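Local coordinates for protein probable LacI-family transcriptional regulator (Corynebacterium glutamicum ATCC 13032, PDB 3BIL) that probably binds cis-regulatory DNA and controls transcription as a regulator of the LacI family, at residues E106-S112 with N131-Q137. Numbering follows the deposited sequence.
Sequences EDATTMS and NEECANQ
Met111, Cys134 and Ala108 form the apolar centre of the contact. The SG of Cys134 lies 4.0 Å from Met111 SD and 4.1 Å from Ala108 CB, while Ala108 CB also abuts Glu133 CB at 3.7 Å. With CG anti to the backbone N (chi1 -175°), the Met111 chain runs out straight and bends only at its last torsion, laying its CE methyl beside Asn131, 3.3 Å from the backbone N. The polar bonds across the contact are both weak. The N-H of Asn131 points straight at Met111 SD (3.6 Å), and Ser112 OG bonds to Gln137 OE1 at 2.9 Å, sitting equally near NE2 and so facing the end of the amide. The Asn131 amide bridges the two segments, OD1 weakly accepting from Glu133 N while ND2 lies 3.7 Å from Glu106 O. Within 106-112, Asp107 N-caps helix 108-120: its OD1 takes Thr110 N and Thr110 OG1 from opposite faces of the carboxylate plane. A salt bridge to Arg153 holds the Glu106 carboxylate. In this periplasmic-binding-protein fold, the first turn of helix 108-120, following strand 99-103, packs against the turn leading from strand 126-128 into helix 135-143, with Gln137 on that helix; Thr110 packs on Gln89 of the second subunit.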
ATOM      1  N   GLU A 106       7.936  12.809  -3.804  1.00 58.65           N
ATOM      2  CA  GLU A 106       8.189  14.004  -2.988  1.00 63.16           C
ATOM      3  C   GLU A 106       9.333  14.847  -3.600  1.00 63.28           C
ATOM      4  O   GLU A 106      10.100  15.500  -2.884  1.00 62.94           O
ATOM      5  CB  GLU A 106       8.490  13.601  -1.530  1.00 63.21           C
ATOM      6  CG  GLU A 106       7.471  12.614  -0.916  1.00 64.24           C
ATOM      7  CD  GLU A 106       6.200  13.288  -0.372  1.00 67.52           C
ATOM      8  OE1 GLU A 106       5.868  14.427  -0.797  1.00 64.41           O
ATOM      9  OE2 GLU A 106       5.529  12.669   0.496  1.00 68.08           O
ATOM     10  N   ASP A 107       9.415  14.811  -4.932  1.00 63.20           N
ATOM     11  CA  ASP A 107      10.503  15.408  -5.695  1.00 64.35           C
ATOM     12  C   ASP A 107       9.885  16.399  -6.650  1.00 64.82           C
ATOM     13  O   ASP A 107       9.145  16.011  -7.565  1.00 64.10           O
ATOM     14  CB  ASP A 107      11.261  14.339  -6.498  1.00 65.19           C
ATOM     15  CG  ASP A 107      12.590  14.851  -7.075  1.00 66.20           C
ATOM     16  OD1 ASP A 107      12.693  15.078  -8.304  1.00 64.28           O
ATOM     17  OD2 ASP A 107      13.541  15.019  -6.286  1.00 67.70           O
ATOM     18  N   ALA A 108      10.195  17.676  -6.431  1.00 64.93           N
ATOM     19  CA  ALA A 108       9.687  18.764  -7.261  1.00 64.08           C
ATOM     20  C   ALA A 108      10.046  18.595  -8.741  1.00 63.35           C
ATOM     21  O   ALA A 108       9.177  18.718  -9.605  1.00 61.55           O
ATOM     22  CB  ALA A 108      10.191  20.096  -6.736  1.00 65.19           C
ATOM     23  N   THR A 109      11.318  18.309  -9.023  1.00 64.71           N
ATOM     24  CA  THR A 109      11.779  18.087 -10.398  1.00 68.12           C
ATOM     25  C   THR A 109      10.953  16.997 -11.093  1.00 69.11           C
ATOM     26  O   THR A 109      10.574  17.154 -12.262  1.00 70.33           O
ATOM     27  CB  THR A 109      13.278  17.691 -10.453  1.00 70.75           C
ATOM     28  OG1 THR A 109      14.056  18.634  -9.708  1.00 72.16           O
ATOM     29  CG2 THR A 109      13.786  17.637 -11.899  1.00 70.83           C
ATOM     30  N   THR A 110      10.664  15.901 -10.381  1.00 64.55           N
ATOM     31  CA  THR A 110       9.890  14.818 -10.986  1.00 59.46           C
ATOM     32  C   THR A 110       8.488  15.302 -11.394  1.00 57.27           C
ATOM     33  O   THR A 110       8.061  15.053 -12.511  1.00 57.48           O
ATOM     34  CB  THR A 110       9.832  13.542 -10.097  1.00 56.06           C
ATOM     35  OG1 THR A 110      11.108  13.291  -9.512  1.00 53.30           O
ATOM     36  CG2 THR A 110       9.481  12.348 -10.923  1.00 55.03           C
ATOM     37  N   MET A 111       7.807  16.017 -10.493  1.00 57.55           N
ATOM     38  CA  MET A 111       6.442  16.529 -10.713  1.00 55.43           C
ATOM     39  C   MET A 111       6.425  17.580 -11.810  1.00 56.82           C
ATOM     40  O   MET A 111       5.483  17.653 -12.628  1.00 53.20           O
ATOM     41  CB  MET A 111       5.864  17.139  -9.428  1.00 53.88           C
ATOM     42  CG  MET A 111       4.388  17.589  -9.539  1.00 51.97           C
ATOM     43  SD  MET A 111       3.806  18.444  -8.058  1.00 52.45           S
ATOM     44  CE  MET A 111       3.909  17.129  -6.820  1.00 50.79           C
ATOM     45  N   SER A 112       7.469  18.404 -11.796  1.00 56.70           N
ATOM     46  CA  SER A 112       7.733  19.327 -12.877  1.00 58.46           C
ATOM     47  C   SER A 112       7.677  18.538 -14.194  1.00 59.69           C
ATOM     48  O   SER A 112       6.843  18.841 -15.062  1.00 61.76           O
ATOM     49  CB  SER A 112       9.090  19.996 -12.659  1.00 59.16           C
ATOM     50  OG  SER A 112       9.185  21.219 -13.355  1.00 59.03           O
ATOM     51  N   ASN A 131       3.519  19.657  -4.662  1.00 58.83           N
ATOM     52  CA  ASN A 131       4.747  20.042  -3.965  1.00 62.00           C
ATOM     53  C   ASN A 131       4.778  21.571  -3.953  1.00 66.45           C
ATOM     54  O   ASN A 131       4.416  22.202  -4.952  1.00 69.74           O
ATOM     55  CB  ASN A 131       5.969  19.502  -4.706  1.00 60.56           C
ATOM     56  CG  ASN A 131       7.205  19.361  -3.808  1.00 62.65           C
ATOM     57  OD1 ASN A 131       7.768  20.352  -3.315  1.00 64.05           O
ATOM     58  ND2 ASN A 131       7.650  18.125  -3.621  1.00 62.38           N
ATOM     59  N   GLU A 132       5.179  22.179  -2.842  1.00 67.99           N
ATOM     60  CA  GLU A 132       5.213  23.644  -2.772  1.00 69.78           C
ATOM     61  C   GLU A 132       6.202  24.273  -3.744  1.00 69.75           C
ATOM     62  O   GLU A 132       5.958  25.356  -4.277  1.00 70.78           O
ATOM     63  CB  GLU A 132       5.508  24.108  -1.354  1.00 71.85           C
ATOM     64  CG  GLU A 132       4.346  23.877  -0.431  1.00 74.76           C
ATOM     65  CD  GLU A 132       4.663  24.208   1.006  1.00 76.19           C
ATOM     66  OE1 GLU A 132       3.790  23.918   1.859  1.00 75.98           O
ATOM     67  OE2 GLU A 132       5.767  24.750   1.276  1.00 75.65           O
ATOM     68  N   GLU A 133       7.313  23.584  -3.980  1.00 69.88           N
ATOM     69  CA  GLU A 133       8.324  24.039  -4.925  1.00 70.68           C
ATOM     70  C   GLU A 133       7.870  23.995  -6.388  1.00 70.63           C
ATOM     71  O   GLU A 133       8.701  24.062  -7.287  1.00 71.95           O
ATOM     72  CB  GLU A 133       9.587  23.213  -4.758  1.00 73.79           C
ATOM     73  CG  GLU A 133      10.150  23.266  -3.367  1.00 80.01           C
ATOM     74  CD  GLU A 133      11.626  23.541  -3.381  1.00 83.93           C
ATOM     75  OE1 GLU A 133      12.369  22.716  -3.963  1.00 87.04           O
ATOM     76  OE2 GLU A 133      12.039  24.589  -2.827  1.00 84.68           O
ATOM     77  N   CYS A 134       6.557  23.889  -6.613  1.00 70.06           N
ATOM     78  CA  CYS A 134       5.955  23.793  -7.952  1.00 68.39           C
ATOM     79  C   CYS A 134       4.796  24.764  -8.065  1.00 67.02           C
ATOM     80  O   CYS A 134       4.005  24.695  -9.013  1.00 65.39           O
ATOM     81  CB  CYS A 134       5.426  22.377  -8.232  1.00 69.50           C
ATOM     82  SG  CYS A 134       6.672  21.140  -8.634  1.00 74.00           S
ATOM     83  N   ALA A 135       4.692  25.657  -7.087  1.00 66.74           N
ATOM     84  CA  ALA A 135       3.597  26.614  -7.028  1.00 67.97           C
ATOM     85  C   ALA A 135       3.460  27.419  -8.331  1.00 68.59           C
ATOM     86  O   ALA A 135       2.349  27.659  -8.806  1.00 67.44           O
ATOM     87  CB  ALA A 135       3.773  27.536  -5.821  1.00 68.02           C
ATOM     88  N   ASN A 136       4.597  27.807  -8.914  1.00 70.29           N
ATOM     89  CA  ASN A 136       4.605  28.623 -10.131  1.00 71.47           C
ATOM     90  C   ASN A 136       4.035  27.909 -11.365  1.00 70.79           C
ATOM     91  O   ASN A 136       3.072  28.397 -11.972  1.00 70.62           O
ATOM     92  CB  ASN A 136       6.009  29.192 -10.402  1.00 71.38           C
ATOM     93  CG  ASN A 136       6.443  30.234  -9.364  1.00 72.87           C
ATOM     94  OD1 ASN A 136       5.644  30.708  -8.544  1.00 73.41           O
ATOM     95  ND2 ASN A 136       7.720  30.588  -9.396  1.00 72.79           N
ATOM     96  N   GLN A 137       4.604  26.753 -11.713  1.00 69.36           N
ATOM     97  CA  GLN A 137       4.170  26.006 -12.898  1.00 69.46           C
ATOM     98  C   GLN A 137       2.717  25.638 -12.801  1.00 69.61           C
ATOM     99  O   GLN A 137       2.029  25.559 -13.821  1.00 70.98           O
ATOM    100  CB  GLN A 137       4.939  24.711 -13.055  1.00 69.69           C
ATOM    101  CG  GLN A 137       6.303  24.704 -12.429  1.00 70.39           C
ATOM    102  CD  GLN A 137       6.935  23.343 -12.538  1.00 71.56           C
ATOM    103  OE1 GLN A 137       6.656  22.591 -13.483  1.00 71.38           O
ATOM    104  NE2 GLN A 137       7.792  23.005 -11.572  1.00 72.94           N
TER